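Local coordinates for AB hydrolase-1 domain-containing protein (PDB 4Q34) that probably hydrolyses ester bonds as a member of the alpha/beta hydrolase family, at residues A[4-9]-A[72-77]; A[181-186]-A[240-245]; A[268-273]-A[283-288]. One frame throughout, in Å; residues are numbered along the deposited sequence. Where two conformers were deposited one is given.

In the fold
Interactions 2 and 3 lie side by side in the central sheet of the alpha/beta hydrolase fold, their centres 12 Å apart. Strands 242-246 and 283-287 are parallel neighbours, joined where I244 N faces T284 O and I244 O faces I286 N, both at 2.8 Å and probably hydrogen bonds. On the face covered by helices 178-185 and 257-277, I244 CD1 meets M269 CE at 3.6 Å, so the packing runs from one contact into the other. Interaction 1 sits at the dimer edge, its centre 25 Å from that of interaction 2 and 30 Å from that of interaction 3, touching neither. A glycerol, probably from the crystallisation liquor, lies about 4 Å from the L186 side chain.

Interaction 1 of 3, residues A[4-9]-A[72-77]; sequences RVLMVD and FQNIFL
L6 and V8 of strand 6-8 meet L77 of helix 72-78, the short strand segment and helix segment crossing at 82° with their axes 9.6 Å apart. The apolar contacts converge on one methyl group: L77 CD2 lies 4.0 Å from V8 CG2 and 4.2 Å from L6 CD2. CG of L77 is anti to the backbone N (chi1 -178°), which carries its methyls out toward the strand; there the side chain crosses that of V8 at about a right angle and that of L6 at a slant. The second group of contacts sets methyls against polar atoms without bonding. L6 CD2 rests 3.8 Å from N74 O, and L6 CD1 lies 4.1 Å from N74 ND2. The amide of N74 is bonded at both ends: ND2 to E70, OD1 to Q11 of the second subunit. L6 and V8 also pair antiparallel with a strand of that subunit, continuing the sheet across the dimer interface. The two bonds probably hold the N74 amide in its orientation; L6 and V8 add apolar packing next to it, an apolar contact beside a polar link between subunits.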
# COMPACT_ATOMS: atom_id res chain seq x y z
N ARG A 4 -10.57 -9.45 21.53
CA ARG A 4 -9.15 -9.83 21.56
C ARG A 4 -8.28 -8.62 21.18
O ARG A 4 -8.79 -7.64 20.59
CB ARG A 4 -8.86 -11.04 20.67
CG ARG A 4 -9.59 -12.31 21.10
CD ARG A 4 -9.52 -13.37 20.01
NE ARG A 4 -9.98 -12.84 18.73
CZ ARG A 4 -9.72 -13.40 17.55
NH1 ARG A 4 -8.98 -14.51 17.50
NH2 ARG A 4 -10.17 -12.84 16.43
N VAL A 5 -6.99 -8.67 21.56
CA VAL A 5 -6.06 -7.53 21.37
C VAL A 5 -4.70 -7.97 20.84
O VAL A 5 -4.06 -8.89 21.37
CB VAL A 5 -5.87 -6.74 22.69
CG1 VAL A 5 -4.81 -5.63 22.55
CG2 VAL A 5 -7.20 -6.14 23.13
N LEU A 6 -4.26 -7.29 19.78
CA LEU A 6 -2.97 -7.57 19.18
C LEU A 6 -1.98 -6.67 19.91
O LEU A 6 -2.20 -5.46 19.98
CB LEU A 6 -3.00 -7.28 17.70
CG LEU A 6 -3.95 -8.12 16.87
CD1 LEU A 6 -4.21 -7.44 15.53
CD2 LEU A 6 -3.35 -9.50 16.67
N MSE A 7 -0.96 -7.28 20.51
CA MSE A 7 0.03 -6.56 21.32
C MSE A 7 1.22 -6.34 20.40
O MSE A 7 2.07 -7.22 20.20
CB MSE A 7 0.35 -7.31 22.62
CG MSE A 7 -0.91 -7.55 23.44
SE MSE A 7 -0.48 -8.46 25.13
CE MSE A 7 0.99 -7.31 25.78
N VAL A 8 1.28 -5.15 19.83
CA VAL A 8 2.32 -4.82 18.83
C VAL A 8 3.51 -4.12 19.49
O VAL A 8 3.43 -3.01 19.91
CB VAL A 8 1.72 -3.98 17.69
CG1 VAL A 8 2.80 -3.64 16.66
CG2 VAL A 8 0.56 -4.72 17.03
N ASP A 9 4.64 -4.81 19.54
CA ASP A 9 5.87 -4.29 20.13
C ASP A 9 6.53 -3.24 19.20
O ASP A 9 7.07 -2.24 19.65
CB ASP A 9 6.82 -5.49 20.29
CG ASP A 9 7.89 -5.28 21.29
OD1 ASP A 9 7.82 -4.32 22.09
OD2 ASP A 9 8.80 -6.13 21.26
N PHE A 72 -4.41 -13.45 7.25
CA PHE A 72 -3.18 -13.98 7.80
C PHE A 72 -2.33 -12.91 8.50
O PHE A 72 -1.63 -13.20 9.46
CB PHE A 72 -2.34 -14.66 6.70
CG PHE A 72 -2.76 -16.09 6.40
CD1 PHE A 72 -3.97 -16.60 6.85
CD2 PHE A 72 -1.90 -16.94 5.72
CE1 PHE A 72 -4.33 -17.92 6.55
CE2 PHE A 72 -2.25 -18.25 5.43
CZ PHE A 72 -3.46 -18.75 5.88
N GLN A 73 -2.39 -11.67 8.00
CA GLN A 73 -1.69 -10.58 8.66
C GLN A 73 -2.01 -10.54 10.18
O GLN A 73 -1.11 -10.43 11.03
CB GLN A 73 -2.03 -9.24 8.02
CG GLN A 73 -1.30 -8.07 8.68
CD GLN A 73 -1.50 -6.76 7.95
OE1 GLN A 73 -2.51 -6.54 7.32
NE2 GLN A 73 -0.47 -5.90 7.96
N ASN A 74 -3.31 -10.54 10.50
CA ASN A 74 -3.78 -10.51 11.87
C ASN A 74 -3.64 -11.86 12.58
O ASN A 74 -3.21 -11.91 13.76
CB ASN A 74 -5.23 -10.07 11.94
CG ASN A 74 -5.43 -8.59 11.65
OD1 ASN A 74 -4.61 -7.93 10.97
ND2 ASN A 74 -6.52 -8.07 12.15
N ILE A 75 -4.00 -12.93 11.87
CA ILE A 75 -4.01 -14.25 12.47
C ILE A 75 -2.61 -14.68 12.95
O ILE A 75 -2.45 -15.17 14.07
CB ILE A 75 -4.55 -15.28 11.48
CG1 ILE A 75 -6.02 -15.03 11.24
CG2 ILE A 75 -4.33 -16.74 11.98
CD1 ILE A 75 -6.58 -15.74 10.02
N PHE A 76 -1.59 -14.49 12.12
CA PHE A 76 -0.25 -14.90 12.49
C PHE A 76 0.43 -13.94 13.45
O PHE A 76 1.22 -14.40 14.26
CB PHE A 76 0.60 -15.26 11.26
CG PHE A 76 0.19 -16.59 10.71
CD1 PHE A 76 0.61 -17.76 11.33
CD2 PHE A 76 -0.76 -16.68 9.71
CE1 PHE A 76 0.18 -18.99 10.90
CE2 PHE A 76 -1.22 -17.92 9.25
CZ PHE A 76 -0.76 -19.07 9.86
N LEU A 77 0.06 -12.65 13.41
CA LEU A 77 0.53 -11.71 14.43
C LEU A 77 -0.00 -12.12 15.79
O LEU A 77 0.74 -12.11 16.78
CB LEU A 77 0.05 -10.30 14.08
CG LEU A 77 0.52 -9.20 15.03
CD1 LEU A 77 2.03 -9.13 15.04
CD2 LEU A 77 -0.11 -7.88 14.61

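Interaction 2 of 3, residues A[181-186]-A[240-245]; sequences VGWNTL and VPIVIY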
# COMPACT_ATOMS: atom_id res chain seq x y z
N VAL A 181 8.42 -16.57 -7.87
CA VAL A 181 9.20 -15.55 -7.17
C VAL A 181 9.96 -16.22 -6.03
O VAL A 181 11.14 -16.01 -5.87
CB VAL A 181 8.36 -14.35 -6.72
CG1 VAL A 181 9.16 -13.42 -5.86
CG2 VAL A 181 7.79 -13.63 -7.94
N GLY A 182 9.25 -17.03 -5.24
CA GLY A 182 9.83 -17.84 -4.19
C GLY A 182 10.95 -18.74 -4.67
O GLY A 182 12.05 -18.77 -4.07
N TRP A 183 10.72 -19.45 -5.78
CA TRP A 183 11.71 -20.41 -6.26
C TRP A 183 12.99 -19.67 -6.68
O TRP A 183 14.08 -20.17 -6.44
CB TRP A 183 11.22 -21.32 -7.39
CG TRP A 183 9.87 -21.92 -7.23
CD1 TRP A 183 8.96 -22.06 -8.21
CD2 TRP A 183 9.28 -22.48 -6.04
NE1 TRP A 183 7.82 -22.65 -7.73
CE2 TRP A 183 7.98 -22.90 -6.39
CE3 TRP A 183 9.67 -22.62 -4.71
CZ2 TRP A 183 7.10 -23.47 -5.48
CZ3 TRP A 183 8.81 -23.22 -3.81
CH2 TRP A 183 7.52 -23.61 -4.19
N ASN A 184 12.83 -18.48 -7.24
CA ASN A 184 13.96 -17.64 -7.63
C ASN A 184 14.70 -17.04 -6.42
O ASN A 184 15.95 -16.98 -6.39
CB ASN A 184 13.50 -16.53 -8.60
CG ASN A 184 13.40 -17.01 -10.04
OD1 ASN A 184 14.39 -17.12 -10.72
ND2 ASN A 184 12.21 -17.35 -10.49
N THR A 185 13.94 -16.59 -5.44
CA THR A 185 14.50 -15.90 -4.28
C THR A 185 15.39 -16.89 -3.49
O THR A 185 16.43 -16.48 -2.93
CB THR A 185 13.40 -15.33 -3.41
OG1 THR A 185 12.51 -14.53 -4.18
CG2 THR A 185 13.98 -14.47 -2.28
N LEU A 186 15.00 -18.16 -3.43
CA LEU A 186 15.77 -19.16 -2.72
C LEU A 186 17.25 -19.23 -3.18
O LEU A 186 18.16 -19.50 -2.39
CB LEU A 186 15.08 -20.54 -2.82
CG LEU A 186 15.69 -21.67 -1.97
CD1 LEU A 186 15.44 -21.42 -0.49
CD2 LEU A 186 15.11 -23.04 -2.34
N VAL A 240 15.65 -26.93 1.99
CA VAL A 240 14.73 -26.36 2.99
C VAL A 240 13.40 -27.06 2.87
O VAL A 240 13.01 -27.54 1.78
CB VAL A 240 14.49 -24.85 2.79
CG1 VAL A 240 15.80 -24.10 2.86
CG2 VAL A 240 13.80 -24.57 1.46
N PRO A 241 12.66 -27.13 3.97
CA PRO A 241 11.32 -27.69 3.84
C PRO A 241 10.38 -26.82 3.02
O PRO A 241 10.38 -25.59 3.13
CB PRO A 241 10.78 -27.76 5.29
CG PRO A 241 11.81 -27.17 6.14
CD PRO A 241 13.00 -26.71 5.34
N ILE A 242 9.60 -27.48 2.15
CA ILE A 242 8.64 -26.80 1.32
C ILE A 242 7.28 -27.48 1.44
O ILE A 242 7.21 -28.71 1.45
CB ILE A 242 9.09 -26.82 -0.15
CG1 ILE A 242 10.42 -26.08 -0.30
CG2 ILE A 242 8.04 -26.23 -1.06
CD1 ILE A 242 11.07 -26.19 -1.67
N VAL A 243 6.23 -26.67 1.60
CA VAL A 243 4.84 -27.17 1.54
C VAL A 243 4.08 -26.37 0.47
O VAL A 243 4.26 -25.19 0.31
CB VAL A 243 4.14 -27.18 2.95
CG1 VAL A 243 3.94 -25.76 3.48
CG2 VAL A 243 2.79 -27.87 2.88
N ILE A 244 3.20 -27.07 -0.24
CA ILE A 244 2.41 -26.50 -1.32
C ILE A 244 0.96 -26.90 -1.07
O ILE A 244 0.70 -28.07 -0.82
CB ILE A 244 2.90 -27.04 -2.66
CG1 ILE A 244 4.30 -26.47 -2.96
CG2 ILE A 244 1.96 -26.65 -3.79
CD1 ILE A 244 5.06 -27.30 -3.96
N TYR A 245 0.04 -25.91 -1.12
CA TYR A 245 -1.40 -26.15 -0.90
C TYR A 245 -2.21 -25.83 -2.15
O TYR A 245 -1.99 -24.80 -2.80
CB TYR A 245 -1.96 -25.32 0.26
CG TYR A 245 -1.29 -25.54 1.58
CD1 TYR A 245 -1.64 -26.59 2.41
CD2 TYR A 245 -0.29 -24.67 2.02
CE1 TYR A 245 -1.01 -26.80 3.63
CE2 TYR A 245 0.31 -24.85 3.26
CZ TYR A 245 -0.03 -25.93 4.05
OH TYR A 245 0.58 -26.09 5.28
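The backbones of W183 and I242 stay 10.4 Å apart between CA atoms, and those of L186 and V240 9.2 Å, so side chains from helix 178-185 and strand 242-246 must bridge the gap. W183 does so with the far end of its indole: CH2 and CZ3 both lie 4.1 Å from I242 CG2, and CH2 is 4.4 Å from I244 CD1. The two isoleucines approach the ring obliquely. CG of W183 stands anti to its carbonyl carbon (chi1 -45°), beside the backbone N, and from there the long ring system spans to the strand. L186 and V240 reach toward each other tip to tip, L186 CD1 4.1 Å from V240 CG2. This is sheet-to-helix packing of the alpha/beta hydrolase fold: helix 178-185 follows strand 170-175, the place where such enzymes usually carry the nucleophile elbow. I242 and I244 turn to this helix, whereas V243 points away and touches W316 of helix 306-319, which covers the other side of the sheet. Within the helix, V181 O takes two bonds, from T185 N at 2.9 Å and from T185 OG1 at 2.6 Å; the hydroxyl donates from above the carbonyl plane, 45° out of it. T185 also touches S157 and Y160 of helix 153-167, while the backbone O of W183 is bonded to the hydroxyl of Y237.

Interaction 3 of 3, residues A[268-273]-A[283-288]; sequences LMKIWA and VTVIHL
The indole of W272 is the flat group that reaches V283, whose CG1 comes at a slant to within 4.2 Å of CZ3. Two further rings meet the same indole: W183 of helix 178-185, with its plane at about 45°, and F206, edge-to-face. NE1 donates to the backbone O of P205, which helps fix the ring's rotation, so the indole is gripped at its polar edge as well as by packing. The other flat group, the imidazole of H287, leads away from 268-273, touches L266 of the same helix and is bonded through ND1 to E290.

The helix segment 268-273 runs nearly antiparallel to strand 283-287, at 157° and with 8.1 Å between the axes. A273 is what lets them come close: its CB is 3.5 Å from V283 CG1 and 3.8 Å from V285 CG2, a single methyl touching two valines that point to the same side of the strand. In V285 the two branches divide the work. CG2, anti to the carbonyl carbon, packs against A273 and lies 3.7 Å from M269 O, an oxygen already bonded by A273 N. CG1 is anti to the backbone N (chi1 -179°) and faces K270, whose CG approaches to 4.0 Å, the two side chains crossing at about a right angle. The lysine chain bends at chi3 beyond that point. Of the side chain of M269, a selenomethionine, CB is the part near V285; its tail turns away to I244 and Y246 of strand 242-246.

The contact closes a beta-alpha-beta crossover, in which helix 257-277 links parallel strands 242-246 and 283-287 and packs nearly antiparallel to strand 283-287. Between these two segments the side chains meet through apolar contacts, with V285 CG2 also resting against M269 O, close methyl packing at the centre and the aliphatic stem of K270 closing the margin.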
# COMPACT_ATOMS: atom_id res chain seq x y z
N LEU A 268 1.50 -31.59 -11.45
CA LEU A 268 2.90 -31.26 -11.67
C LEU A 268 3.67 -31.09 -10.39
O LEU A 268 4.79 -31.57 -10.29
CB LEU A 268 3.01 -29.99 -12.48
CG LEU A 268 4.42 -29.54 -12.81
CD1 LEU A 268 5.21 -30.63 -13.49
CD2 LEU A 268 4.35 -28.27 -13.63
N MSE A 269 3.08 -30.42 -9.41
CA MSE A 269 3.78 -30.21 -8.14
C MSE A 269 4.00 -31.52 -7.39
O MSE A 269 5.02 -31.70 -6.70
CB MSE A 269 3.10 -29.19 -7.26
CG MSE A 269 2.92 -27.83 -7.85
SE MSE A 269 4.46 -27.21 -8.86
CE MSE A 269 5.52 -26.48 -7.41
N LYS A 270 3.06 -32.47 -7.50
CA LYS A 270 3.29 -33.78 -6.91
C LYS A 270 4.47 -34.50 -7.55
O LYS A 270 5.24 -35.16 -6.86
CB LYS A 270 2.03 -34.65 -6.97
CG LYS A 270 0.95 -34.08 -6.05
CD LYS A 270 -0.12 -35.08 -5.69
CE LYS A 270 -1.15 -35.13 -6.76
NZ LYS A 270 -2.24 -36.04 -6.31
N ILE A 271 4.66 -34.33 -8.86
CA ILE A 271 5.79 -34.93 -9.56
C ILE A 271 7.08 -34.26 -9.11
O ILE A 271 8.05 -34.95 -8.77
CB ILE A 271 5.62 -34.82 -11.08
CG1 ILE A 271 4.44 -35.72 -11.51
CG2 ILE A 271 6.92 -35.19 -11.78
CD1 ILE A 271 3.96 -35.47 -12.94
N TRP A 272 7.06 -32.93 -9.08
CA TRP A 272 8.19 -32.11 -8.61
C TRP A 272 8.63 -32.48 -7.19
O TRP A 272 9.81 -32.73 -6.94
CB TRP A 272 7.79 -30.64 -8.65
CG TRP A 272 8.88 -29.63 -8.43
CD1 TRP A 272 9.92 -29.37 -9.27
CD2 TRP A 272 8.98 -28.68 -7.37
NE1 TRP A 272 10.68 -28.32 -8.78
CE2 TRP A 272 10.12 -27.88 -7.61
CE3 TRP A 272 8.21 -28.43 -6.22
CZ2 TRP A 272 10.50 -26.88 -6.77
CZ3 TRP A 272 8.61 -27.43 -5.37
CH2 TRP A 272 9.74 -26.66 -5.64
N ALA A 273 7.65 -32.63 -6.29
CA ALA A 273 7.92 -33.00 -4.90
C ALA A 273 8.58 -34.38 -4.84
O ALA A 273 9.55 -34.59 -4.14
CB ALA A 273 6.64 -33.01 -4.07
N VAL A 283 9.59 -31.91 0.49
CA VAL A 283 8.53 -31.19 -0.15
C VAL A 283 7.22 -31.95 0.06
O VAL A 283 7.16 -33.13 -0.20
CB VAL A 283 8.81 -31.05 -1.66
CG1 VAL A 283 7.74 -30.19 -2.30
CG2 VAL A 283 10.22 -30.50 -1.89
N THR A 284 6.22 -31.23 0.53
CA THR A 284 4.89 -31.79 0.83
C THR A 284 3.90 -31.05 -0.03
O THR A 284 3.93 -29.81 -0.09
CB THR A 284 4.56 -31.57 2.32
OG1 THR A 284 5.56 -32.21 3.14
CG2 THR A 284 3.21 -32.15 2.68
N VAL A 285 3.02 -31.79 -0.69
CA VAL A 285 1.94 -31.20 -1.43
C VAL A 285 0.63 -31.66 -0.83
O VAL A 285 0.43 -32.86 -0.71
CB VAL A 285 1.99 -31.59 -2.90
CG1 VAL A 285 0.86 -30.93 -3.66
CG2 VAL A 285 3.34 -31.20 -3.49
N ILE A 286 -0.21 -30.70 -0.46
CA ILE A 286 -1.49 -30.97 0.19
C ILE A 286 -2.63 -30.44 -0.64
O ILE A 286 -2.68 -29.24 -0.95
CB ILE A 286 -1.49 -30.34 1.59
CG1 ILE A 286 -0.55 -31.15 2.48
CG2 ILE A 286 -2.90 -30.33 2.16
CD1 ILE A 286 -0.18 -30.48 3.75
N HIS A 287 -3.55 -31.32 -1.02
CA HIS A 287 -4.74 -30.93 -1.71
C HIS A 287 -5.79 -30.87 -0.62
O HIS A 287 -6.16 -31.89 -0.01
CB HIS A 287 -5.09 -31.97 -2.77
CG HIS A 287 -6.30 -31.62 -3.59
ND1 HIS A 287 -7.11 -32.59 -4.14
CD2 HIS A 287 -6.87 -30.43 -3.90
CE1 HIS A 287 -8.12 -32.01 -4.78
NE2 HIS A 287 -7.99 -30.71 -4.65
N LEU A 288 -6.28 -29.66 -0.37
CA LEU A 288 -7.01 -29.40 0.86
C LEU A 288 -8.22 -30.35 1.09
O LEU A 288 -8.41 -30.78 2.20
CB LEU A 288 -7.40 -27.92 0.92
CG LEU A 288 -6.25 -26.90 1.08
CD1 LEU A 288 -6.74 -25.44 0.98
CD2 LEU A 288 -5.66 -27.13 2.44